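Local coordinates for uncharacterized protein conserved in bacteria (Streptococcus suis, PDB 4FZ4) that probably binds host glycosaminoglycans through this all-helical domain of a surface antigen, and so mediates attachment of the bacterium to host cells, at residues Tyr37-Phe45 against Gln112-Ser120; Asp99-Leu110 against Glu133-Arg144. All blocks are in the same frame, centred on the assembly; numbering follows the deposited sequence.

Contact 1. Residues Tyr37-Phe45 against Gln112-Ser120; sequences YQKALWEEF and QDEGKSIAS
Tyr37 lies with one ring face against the backbone of Asp113 and Glu114, and this aromatic-on-peptide packing is the broadest part of the contact. Glu114 N stands 3.5 Å above the plane of the Tyr37 ring, displaced toward its rim, with Asp113 C over the same face. Holding CG anti to the backbone N (chi1 -177°) carries the ring off helix 36-55 and across the loop that joins helix 100-110 to helix 123-152.

Direct polar contact is sparse. At the far end of the ring, Tyr37 OH and Ser117 OG share a hydrogen bond of 3.2 Å, in which either hydroxyl may be the donor. Ser117 OG also accepts from Ala119 N, 3.1 Å away, closing an ST turn; the same hydroxyl thus serves the fold of the loop and its tie to the helix. A water bridges the backbones, accepting from Gln38 N and donating to Gln112 O. The loop is braced from within by Gln112, whose OE1 accepts from Ile118 N at 2.9 Å, in the carbonyl plane, while its NE2 reaches back to Leu110 O.

Apolar contacts follow the next turns of the helix. Leu41 sends CD1 to within 3.7 Å of Ala119 CB, and its CD2 faces Ser117 CB. The ring of Phe45 meets Ala119 CA with its edge, CZ to CA 3.9 Å, and its CE2 touches Ile118 CG1 more loosely. Ile118 in turn packs on Leu126 and Tyr129 of helix 123-152, which links this patch to the helical core.

With one direct hydrogen bond, one water bridge and no salt bridge between helix and loop, the chemistry implies an attachment resting mainly on shape and van der Waals contact, in which internal bonds hold the loop in the form that Tyr37 covers.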
loop_
_atom_site.group_PDB
_atom_site.type_symbol
_atom_site.label_atom_id
_atom_site.label_comp_id
_atom_site.label_asym_id
_atom_site.label_seq_id
_atom_site.Cartn_x
_atom_site.Cartn_y
_atom_site.Cartn_z
ATOM N N TYR A 37 -11.102 5.882 7.192
ATOM C CA TYR A 37 -10.399 4.826 7.902
ATOM C C TYR A 37 -9.011 4.547 7.294
ATOM O O TYR A 37 -8.016 4.477 8.013
ATOM C CB TYR A 37 -11.246 3.552 7.921
ATOM C CG TYR A 37 -10.604 2.430 8.707
ATOM C CD1 TYR A 37 -9.677 1.583 8.113
ATOM C CD2 TYR A 37 -10.903 2.237 10.048
ATOM C CE1 TYR A 37 -9.062 0.564 8.831
ATOM C CE2 TYR A 37 -10.292 1.223 10.781
ATOM C CZ TYR A 37 -9.375 0.389 10.162
ATOM O OH TYR A 37 -8.802 -0.641 10.862
ATOM N N GLN A 38 -8.947 4.383 5.975
ATOM C CA GLN A 38 -7.668 4.140 5.302
ATOM C C GLN A 38 -6.732 5.331 5.505
ATOM O O GLN A 38 -5.530 5.163 5.692
ATOM C CB GLN A 38 -7.886 3.913 3.798
ATOM C CG GLN A 38 -6.601 3.977 2.956
ATOM C CD GLN A 38 -5.611 2.863 3.268
ATOM O OE1 GLN A 38 -4.471 2.871 2.788
ATOM N NE2 GLN A 38 -6.041 1.900 4.069
ATOM N N LYS A 39 -7.298 6.536 5.472
ATOM C CA LYS A 39 -6.525 7.761 5.654
ATOM C C LYS A 39 -5.753 7.737 6.974
ATOM O O LYS A 39 -4.533 7.906 6.992
ATOM C CB LYS A 39 -7.462 8.972 5.621
ATOM C CG LYS A 39 -6.760 10.307 5.761
ATOM C CD LYS A 39 -7.758 11.446 5.861
ATOM C CE LYS A 39 -7.050 12.759 6.145
ATOM N NZ LYS A 39 -6.229 12.693 7.392
ATOM N N ALA A 40 -6.466 7.517 8.076
ATOM C CA ALA A 40 -5.836 7.475 9.392
ATOM C C ALA A 40 -4.960 6.245 9.530
ATOM O O ALA A 40 -3.958 6.260 10.249
ATOM C CB ALA A 40 -6.897 7.483 10.488
ATOM N N LEU A 41 -5.335 5.170 8.845
ATOM C CA LEU A 41 -4.549 3.941 8.907
ATOM C C LEU A 41 -3.213 4.184 8.203
ATOM O O LEU A 41 -2.145 3.916 8.753
ATOM C CB LEU A 41 -5.307 2.795 8.234
ATOM C CG LEU A 41 -4.770 1.400 8.536
ATOM C CD1 LEU A 41 -4.758 1.194 10.046
ATOM C CD2 LEU A 41 -5.636 0.350 7.843
ATOM N N TRP A 42 -3.281 4.712 6.987
ATOM C CA TRP A 42 -2.073 5.009 6.233
ATOM C C TRP A 42 -1.182 5.984 7.013
ATOM O O TRP A 42 0.041 5.835 7.049
ATOM C CB TRP A 42 -2.431 5.615 4.871
ATOM C CG TRP A 42 -1.234 6.165 4.166
ATOM C CD1 TRP A 42 -1.060 7.446 3.722
ATOM C CD2 TRP A 42 -0.016 5.469 3.876
ATOM N NE1 TRP A 42 0.193 7.589 3.179
ATOM C CE2 TRP A 42 0.857 6.392 3.262
ATOM C CE3 TRP A 42 0.422 4.154 4.078
ATOM C CZ2 TRP A 42 2.148 6.047 2.845
ATOM C CZ3 TRP A 42 1.707 3.805 3.663
ATOM C CH2 TRP A 42 2.557 4.753 3.053
ATOM N N GLU A 43 -1.808 6.981 7.632
ATOM C CA GLU A 43 -1.096 7.990 8.417
ATOM C C GLU A 43 -0.209 7.320 9.453
ATOM O O GLU A 43 0.919 7.748 9.692
ATOM C CB GLU A 43 -2.097 8.897 9.137
ATOM C CG GLU A 43 -1.851 10.373 8.976
ATOM C CD GLU A 43 -2.831 11.017 8.021
ATOM O OE1 GLU A 43 -2.792 10.683 6.818
ATOM O OE2 GLU A 43 -3.648 11.851 8.476
ATOM N N GLU A 44 -0.741 6.267 10.067
ATOM C CA GLU A 44 -0.029 5.519 11.094
ATOM C C GLU A 44 1.092 4.684 10.513
ATOM O O GLU A 44 2.202 4.664 11.053
ATOM C CB GLU A 44 -1.000 4.614 11.855
ATOM C CG GLU A 44 -2.102 5.378 12.546
ATOM C CD GLU A 44 -1.563 6.398 13.532
ATOM O OE1 GLU A 44 -1.046 5.984 14.591
ATOM O OE2 GLU A 44 -1.648 7.612 13.242
ATOM N N PHE A 45 0.802 3.973 9.427
ATOM C CA PHE A 45 1.826 3.150 8.796
ATOM C C PHE A 45 2.958 4.073 8.317
ATOM O O PHE A 45 4.138 3.705 8.369
ATOM C CB PHE A 45 1.253 2.367 7.599
ATOM C CG PHE A 45 0.218 1.320 7.973
ATOM C CD1 PHE A 45 0.396 0.494 9.077
ATOM C CD2 PHE A 45 -0.911 1.134 7.190
ATOM C CE1 PHE A 45 -0.543 -0.505 9.395
ATOM C CE2 PHE A 45 -1.853 0.135 7.499
ATOM C CZ PHE A 45 -1.662 -0.678 8.602
ATOM N N GLN A 112 -10.811 -0.647 3.094
ATOM C CA GLN A 112 -10.316 -0.936 4.436
ATOM C C GLN A 112 -11.333 -0.463 5.476
ATOM O O GLN A 112 -11.797 0.679 5.424
ATOM C CB GLN A 112 -8.982 -0.217 4.673
ATOM C CG GLN A 112 -7.889 -0.567 3.675
ATOM C CD GLN A 112 -7.339 -1.958 3.877
ATOM O OE1 GLN A 112 -6.791 -2.274 4.935
ATOM N NE2 GLN A 112 -7.478 -2.805 2.863
ATOM N N ASP A 113 -11.661 -1.343 6.419
ATOM C CA ASP A 113 -12.627 -1.039 7.480
ATOM C C ASP A 113 -12.247 -1.769 8.756
ATOM O O ASP A 113 -11.548 -2.785 8.714
ATOM C CB ASP A 113 -14.038 -1.471 7.061
ATOM C CG ASP A 113 -14.847 -0.335 6.446
ATOM O OD1 ASP A 113 -15.900 -0.622 5.838
ATOM O OD2 ASP A 113 -14.442 0.844 6.578
ATOM N N GLU A 114 -12.701 -1.252 9.894
ATOM C CA GLU A 114 -12.403 -1.901 11.162
ATOM C C GLU A 114 -12.851 -3.346 10.995
ATOM O O GLU A 114 -13.981 -3.616 10.579
ATOM C CB GLU A 114 -13.158 -1.221 12.310
ATOM C CG GLU A 114 -12.635 -1.554 13.724
ATOM C CD GLU A 114 -13.056 -2.918 14.217
ATOM O OE1 GLU A 114 -14.258 -3.243 14.111
ATOM O OE2 GLU A 114 -12.190 -3.666 14.724
ATOM N N GLY A 115 -11.955 -4.273 11.305
ATOM C CA GLY A 115 -12.266 -5.681 11.143
ATOM C C GLY A 115 -11.587 -6.177 9.881
ATOM O O GLY A 115 -10.644 -6.965 9.951
ATOM N N LYS A 116 -12.047 -5.694 8.728
ATOM C CA LYS A 116 -11.485 -6.082 7.436
ATOM C C LYS A 116 -10.461 -5.072 6.915
ATOM O O LYS A 116 -10.754 -4.294 6.002
ATOM C CB LYS A 116 -12.610 -6.254 6.399
ATOM C CG LYS A 116 -12.138 -6.525 4.957
ATOM C CD LYS A 116 -11.493 -7.902 4.793
ATOM C CE LYS A 116 -10.838 -8.077 3.411
ATOM N NZ LYS A 116 -11.765 -7.980 2.226
ATOM N N SER A 117 -9.268 -5.075 7.505
ATOM C CA SER A 117 -8.188 -4.181 7.083
ATOM C C SER A 117 -6.860 -4.883 7.314
ATOM O O SER A 117 -6.805 -5.910 7.984
ATOM C CB SER A 117 -8.197 -2.884 7.886
ATOM O OG SER A 117 -7.683 -3.104 9.187
ATOM N N ILE A 118 -5.784 -4.338 6.759
ATOM C CA ILE A 118 -4.477 -4.943 6.955
ATOM C C ILE A 118 -3.827 -4.364 8.201
ATOM O O ILE A 118 -2.609 -4.409 8.346
ATOM C CB ILE A 118 -3.537 -4.709 5.753
ATOM C CG1 ILE A 118 -3.339 -3.206 5.519
ATOM C CG2 ILE A 118 -4.099 -5.408 4.513
ATOM C CD1 ILE A 118 -2.337 -2.886 4.416
ATOM N N ALA A 119 -4.642 -3.813 9.095
ATOM C CA ALA A 119 -4.115 -3.244 10.333
ATOM C C ALA A 119 -3.704 -4.401 11.245
ATOM O O ALA A 119 -2.778 -4.288 12.040
ATOM C CB ALA A 119 -5.181 -2.383 11.019
ATOM N N SER A 120 -4.394 -5.523 11.100
ATOM C CA SER A 120 -4.122 -6.696 11.916
ATOM C C SER A 120 -3.225 -7.708 11.209
ATOM O O SER A 120 -2.956 -8.784 11.745
ATOM C CB SER A 120 -5.444 -7.365 12.292
ATOM O OG SER A 120 -6.220 -7.630 11.131
HETATM O O HOH W 1 -11.649 3.457 4.553
#

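Contact 2. Residues Asp99-Leu110 against Glu133-Arg144; sequences DNTIEEEYNAHL and EASEAMGRIKQR
Glu105 and Arg140 meet side-on across two antiparallel helices, the carboxylate gripped by two guanidinium nitrogens. Arg140 NE donates to Glu105 OE2 at 2.7 Å and Arg140 NH2 to Glu105 OE1 at 3.0 Å, both oxygens being approached on their syn sides; a weaker bond runs from NE to OE1. The bend of Glu105 at chi2 turns its carboxylate toward the arginine, and the side-on grip gives each oxygen a nitrogen.

His109, one turn on, spends its ND1 proton on Glu133. The bond from His109 ND1 to Glu133 OE1 is 2.9 Å long and nearly straight (171°), lies in the ring plane and uses the anti lone pair of the oxygen. Ring and carboxylate stand nearly perpendicular, and the extended chain of Glu133 brings its end to the ring's edge. On the backbone, His109 O accepts from Tyr129 OH.

Helix 100-110 runs alongside the middle of helix 123-152 as an antiparallel helical pair, the short segments' axes 9.1 Å apart at 176°. Leu110 packs as a knob into the hole formed by Ala134, Ala137, Met138 and Ile141, its CD1 meeting Ile141 CD1 tip to tip at 3.9 Å. Ile141 also lays CG1 against Glu105 CB, so the aliphatic root of the glutamate joins the apolar seam.

Asp99, at the N-cap, divides its oxygens between two tasks. OD2 accepts from Ile102 N at 3.1 Å, capping the helix, while OD1 takes Arg144 NH1 at 2.8 Å, the carboxylate and guanidinium planes nearly parallel, though each partner sits somewhat out of the other's plane. Arg144 CG packs against Thr101 CB and CG2, and Arg144 NH2 forms a further salt bridge with Glu147.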
loop_
_atom_site.group_PDB
_atom_site.type_symbol
_atom_site.label_atom_id
_atom_site.label_comp_id
_atom_site.label_asym_id
_atom_site.label_seq_id
_atom_site.Cartn_x
_atom_site.Cartn_y
_atom_site.Cartn_z
ATOM N N ASP A 99 -20.575 3.274 -11.785
ATOM C CA ASP A 99 -20.170 1.999 -12.378
ATOM C C ASP A 99 -20.087 0.941 -11.295
ATOM O O ASP A 99 -19.263 1.034 -10.391
ATOM C CB ASP A 99 -18.811 2.108 -13.064
ATOM C CG ASP A 99 -18.371 0.788 -13.677
ATOM O OD1 ASP A 99 -18.872 0.419 -14.760
ATOM O OD2 ASP A 99 -17.535 0.103 -13.061
ATOM N N ASN A 100 -20.946 -0.064 -11.396
ATOM C CA ASN A 100 -21.004 -1.129 -10.412
ATOM C C ASN A 100 -19.709 -1.894 -10.206
ATOM O O ASN A 100 -19.195 -1.954 -9.090
ATOM C CB ASN A 100 -22.134 -2.095 -10.763
ATOM C CG ASN A 100 -23.506 -1.532 -10.418
ATOM O OD1 ASN A 100 -24.533 -2.135 -10.726
ATOM N ND2 ASN A 100 -23.523 -0.374 -9.767
ATOM N N THR A 101 -19.179 -2.475 -11.276
ATOM C CA THR A 101 -17.949 -3.251 -11.190
ATOM C C THR A 101 -16.877 -2.611 -10.290
ATOM O O THR A 101 -16.359 -3.260 -9.379
ATOM C CB THR A 101 -17.379 -3.486 -12.585
ATOM O OG1 THR A 101 -18.434 -3.946 -13.444
ATOM C CG2 THR A 101 -16.266 -4.537 -12.542
ATOM N N ILE A 102 -16.568 -1.338 -10.522
ATOM C CA ILE A 102 -15.561 -0.648 -9.717
ATOM C C ILE A 102 -15.956 -0.591 -8.242
ATOM O O ILE A 102 -15.146 -0.890 -7.353
ATOM C CB ILE A 102 -15.326 0.799 -10.212
ATOM C CG1 ILE A 102 -14.914 0.795 -11.689
ATOM C CG2 ILE A 102 -14.241 1.460 -9.366
ATOM C CD1 ILE A 102 -14.686 2.187 -12.273
ATOM N N GLU A 103 -17.204 -0.207 -7.987
ATOM C CA GLU A 103 -17.706 -0.103 -6.624
ATOM C C GLU A 103 -17.693 -1.466 -5.938
ATOM O O GLU A 103 -17.341 -1.577 -4.767
ATOM C CB GLU A 103 -19.135 0.442 -6.626
ATOM C CG GLU A 103 -19.394 1.593 -7.598
ATOM C CD GLU A 103 -18.452 2.773 -7.409
ATOM O OE1 GLU A 103 -18.264 3.201 -6.250
ATOM O OE2 GLU A 103 -17.913 3.278 -8.424
ATOM N N GLU A 104 -18.064 -2.501 -6.684
ATOM C CA GLU A 104 -18.123 -3.863 -6.161
ATOM C C GLU A 104 -16.758 -4.474 -5.853
ATOM O O GLU A 104 -16.574 -5.075 -4.789
ATOM C CB GLU A 104 -18.868 -4.765 -7.148
ATOM C CG GLU A 104 -20.295 -4.327 -7.429
ATOM C CD GLU A 104 -20.862 -4.953 -8.689
ATOM O OE1 GLU A 104 -22.056 -4.725 -8.980
ATOM O OE2 GLU A 104 -20.110 -5.665 -9.393
ATOM N N GLU A 105 -15.811 -4.343 -6.785
ATOM C CA GLU A 105 -14.474 -4.895 -6.575
ATOM C C GLU A 105 -13.866 -4.178 -5.372
ATOM O O GLU A 105 -13.342 -4.803 -4.453
ATOM C CB GLU A 105 -13.601 -4.683 -7.819
ATOM C CG GLU A 105 -14.066 -5.437 -9.066
ATOM C CD GLU A 105 -13.644 -6.894 -9.089
ATOM O OE1 GLU A 105 -13.199 -7.410 -8.043
ATOM O OE2 GLU A 105 -13.767 -7.529 -10.158
ATOM N N TYR A 106 -13.970 -2.859 -5.378
ATOM C CA TYR A 106 -13.442 -2.043 -4.295
ATOM C C TYR A 106 -13.988 -2.469 -2.927
ATOM O O TYR A 106 -13.224 -2.785 -2.017
ATOM C CB TYR A 106 -13.790 -0.577 -4.548
ATOM C CG TYR A 106 -13.467 0.321 -3.383
ATOM C CD1 TYR A 106 -12.153 0.476 -2.944
ATOM C CD2 TYR A 106 -14.474 0.991 -2.692
ATOM C CE1 TYR A 106 -11.852 1.269 -1.850
ATOM C CE2 TYR A 106 -14.179 1.791 -1.588
ATOM C CZ TYR A 106 -12.870 1.922 -1.175
ATOM O OH TYR A 106 -12.570 2.691 -0.075
ATOM N N ASN A 107 -15.311 -2.477 -2.794
ATOM C CA ASN A 107 -15.956 -2.841 -1.535
ATOM C C ASN A 107 -15.637 -4.249 -1.073
ATOM O O ASN A 107 -15.416 -4.490 0.110
ATOM C CB ASN A 107 -17.473 -2.689 -1.649
ATOM C CG ASN A 107 -17.911 -1.239 -1.661
ATOM O OD1 ASN A 107 -19.073 -0.936 -1.917
ATOM N ND2 ASN A 107 -16.984 -0.335 -1.377
ATOM N N ALA A 108 -15.606 -5.181 -2.014
ATOM C CA ALA A 108 -15.335 -6.569 -1.686
ATOM C C ALA A 108 -13.871 -6.906 -1.406
ATOM O O ALA A 108 -13.588 -7.724 -0.544
ATOM C CB ALA A 108 -15.844 -7.460 -2.815
ATOM N N HIS A 109 -12.940 -6.263 -2.107
ATOM C CA HIS A 109 -11.537 -6.626 -1.960
ATOM C C HIS A 109 -10.504 -5.598 -1.521
ATOM O O HIS A 109 -9.420 -5.983 -1.091
ATOM C CB HIS A 109 -11.048 -7.233 -3.275
ATOM C CG HIS A 109 -11.897 -8.356 -3.782
ATOM N ND1 HIS A 109 -12.027 -9.555 -3.113
ATOM C CD2 HIS A 109 -12.632 -8.476 -4.915
ATOM C CE1 HIS A 109 -12.803 -10.365 -3.813
ATOM N NE2 HIS A 109 -13.183 -9.734 -4.911
ATOM N N LEU A 110 -10.807 -4.310 -1.624
ATOM C CA LEU A 110 -9.811 -3.312 -1.258
ATOM C C LEU A 110 -10.189 -2.387 -0.120
ATOM O O LEU A 110 -9.342 -2.049 0.705
ATOM C CB LEU A 110 -9.434 -2.481 -2.493
ATOM C CG LEU A 110 -8.949 -3.307 -3.696
ATOM C CD1 LEU A 110 -9.204 -2.557 -4.994
ATOM C CD2 LEU A 110 -7.484 -3.649 -3.525
ATOM N N GLU A 133 -5.417 -11.248 -3.356
ATOM C CA GLU A 133 -6.728 -10.625 -3.349
ATOM C C GLU A 133 -6.735 -9.166 -3.820
ATOM O O GLU A 133 -7.440 -8.823 -4.761
ATOM C CB GLU A 133 -7.365 -10.724 -1.965
ATOM C CG GLU A 133 -8.821 -10.273 -1.984
ATOM C CD GLU A 133 -9.492 -10.330 -0.635
ATOM O OE1 GLU A 133 -10.671 -9.930 -0.561
ATOM O OE2 GLU A 133 -8.848 -10.763 0.345
ATOM N N ALA A 134 -5.952 -8.311 -3.177
ATOM C CA ALA A 134 -5.913 -6.905 -3.560
ATOM C C ALA A 134 -5.433 -6.650 -5.002
ATOM O O ALA A 134 -6.077 -5.904 -5.746
ATOM C CB ALA A 134 -5.048 -6.129 -2.578
ATOM N N SER A 135 -4.320 -7.264 -5.403
ATOM C CA SER A 135 -3.802 -7.044 -6.751
ATOM C C SER A 135 -4.735 -7.573 -7.822
ATOM O O SER A 135 -4.868 -6.969 -8.890
ATOM C CB SER A 135 -2.417 -7.673 -6.913
ATOM O OG SER A 135 -1.488 -7.013 -6.072
ATOM N N GLU A 136 -5.377 -8.700 -7.532
ATOM C CA GLU A 136 -6.320 -9.297 -8.465
ATOM C C GLU A 136 -7.447 -8.307 -8.743
ATOM O O GLU A 136 -7.733 -7.985 -9.889
ATOM C CB GLU A 136 -6.930 -10.573 -7.875
ATOM C CG GLU A 136 -5.928 -11.616 -7.403
ATOM C CD GLU A 136 -5.430 -12.503 -8.516
ATOM O OE1 GLU A 136 -5.260 -11.996 -9.643
ATOM O OE2 GLU A 136 -5.194 -13.704 -8.255
ATOM N N ALA A 137 -8.081 -7.826 -7.677
ATOM C CA ALA A 137 -9.197 -6.894 -7.801
ATOM C C ALA A 137 -8.780 -5.605 -8.498
ATOM O O ALA A 137 -9.566 -4.999 -9.228
ATOM C CB ALA A 137 -9.774 -6.594 -6.425
ATOM N N MET A 138 -7.542 -5.189 -8.270
ATOM C CA MET A 138 -7.028 -3.981 -8.888
ATOM C C MET A 138 -6.950 -4.214 -10.399
ATOM O O MET A 138 -7.281 -3.335 -11.200
ATOM C CB MET A 138 -5.641 -3.673 -8.333
ATOM C CG MET A 138 -5.261 -2.218 -8.423
ATOM S SD MET A 138 -6.457 -1.176 -7.569
ATOM C CE MET A 138 -6.270 0.301 -8.497
ATOM N N GLY A 139 -6.518 -5.415 -10.781
ATOM C CA GLY A 139 -6.419 -5.752 -12.188
ATOM C C GLY A 139 -7.776 -5.756 -12.869
ATOM O O GLY A 139 -7.945 -5.213 -13.960
ATOM N N ARG A 140 -8.760 -6.366 -12.226
ATOM C CA ARG A 140 -10.092 -6.423 -12.802
ATOM C C ARG A 140 -10.658 -5.014 -12.919
ATOM O O ARG A 140 -11.262 -4.656 -13.924
ATOM C CB ARG A 140 -10.996 -7.314 -11.946
ATOM C CG ARG A 140 -10.559 -8.792 -11.960
ATOM C CD ARG A 140 -11.644 -9.709 -11.378
ATOM N NE ARG A 140 -11.854 -9.470 -9.950
ATOM C CZ ARG A 140 -11.150 -10.053 -8.979
ATOM N NH1 ARG A 140 -10.193 -10.923 -9.274
ATOM N NH2 ARG A 140 -11.390 -9.744 -7.710
ATOM N N ILE A 141 -10.446 -4.206 -11.892
ATOM C CA ILE A 141 -10.929 -2.840 -11.930
ATOM C C ILE A 141 -10.342 -2.139 -13.160
ATOM O O ILE A 141 -11.044 -1.418 -13.872
ATOM C CB ILE A 141 -10.531 -2.086 -10.645
ATOM C CG1 ILE A 141 -11.428 -2.537 -9.498
ATOM C CG2 ILE A 141 -10.615 -0.583 -10.858
ATOM C CD1 ILE A 141 -11.250 -1.732 -8.224
ATOM N N LYS A 142 -9.059 -2.376 -13.418
ATOM C CA LYS A 142 -8.397 -1.759 -14.555
ATOM C C LYS A 142 -8.903 -2.236 -15.914
ATOM O O LYS A 142 -8.841 -1.493 -16.901
ATOM C CB LYS A 142 -6.881 -1.927 -14.437
ATOM C CG LYS A 142 -6.295 -0.974 -13.405
ATOM C CD LYS A 142 -4.795 -1.094 -13.261
ATOM C CE LYS A 142 -4.252 -0.065 -12.265
ATOM N NZ LYS A 142 -2.806 -0.329 -11.957
ATOM N N GLN A 143 -9.401 -3.465 -15.975
ATOM C CA GLN A 143 -9.958 -3.961 -17.225
ATOM C C GLN A 143 -11.237 -3.170 -17.469
ATOM O O GLN A 143 -11.525 -2.777 -18.591
ATOM C CB GLN A 143 -10.305 -5.440 -17.124
ATOM C CG GLN A 143 -9.111 -6.355 -17.122
ATOM C CD GLN A 143 -9.446 -7.719 -17.693
ATOM O OE1 GLN A 143 -10.514 -8.275 -17.419
ATOM N NE2 GLN A 143 -8.532 -8.270 -18.489
ATOM N N ARG A 144 -11.998 -2.944 -16.399
ATOM C CA ARG A 144 -13.249 -2.192 -16.479
ATOM C C ARG A 144 -12.951 -0.829 -17.080
ATOM O O ARG A 144 -13.452 -0.471 -18.147
ATOM C CB ARG A 144 -13.832 -2.004 -15.077
ATOM C CG ARG A 144 -15.309 -2.304 -14.946
ATOM C CD ARG A 144 -16.189 -1.392 -15.779
ATOM N NE ARG A 144 -16.584 -2.009 -17.040
ATOM C CZ ARG A 144 -17.625 -1.616 -17.766
ATOM N NH1 ARG A 144 -18.377 -0.605 -17.350
ATOM N NH2 ARG A 144 -17.917 -2.232 -18.904
#

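From the N terminus the chain passes helix 3-23 and enters helix 36-55, which carries the first half of contact 1. Helix 66-95 follows, then helix 100-110, the first half of contact 2; only afterwards does the loop 112-120 return to helix 36-55 and close contact 1. Helix 123-152 finally folds back along helix 100-110, closing contact 2 over a much shorter loop. The segments alternate, so the two closures cross: contact 1 fastens the connection 112-120 to helix 36-55, while contact 2 pairs the helices at the two ends of that connection. Lys116 joins the contacts through a long, weak ion pair with Glu133.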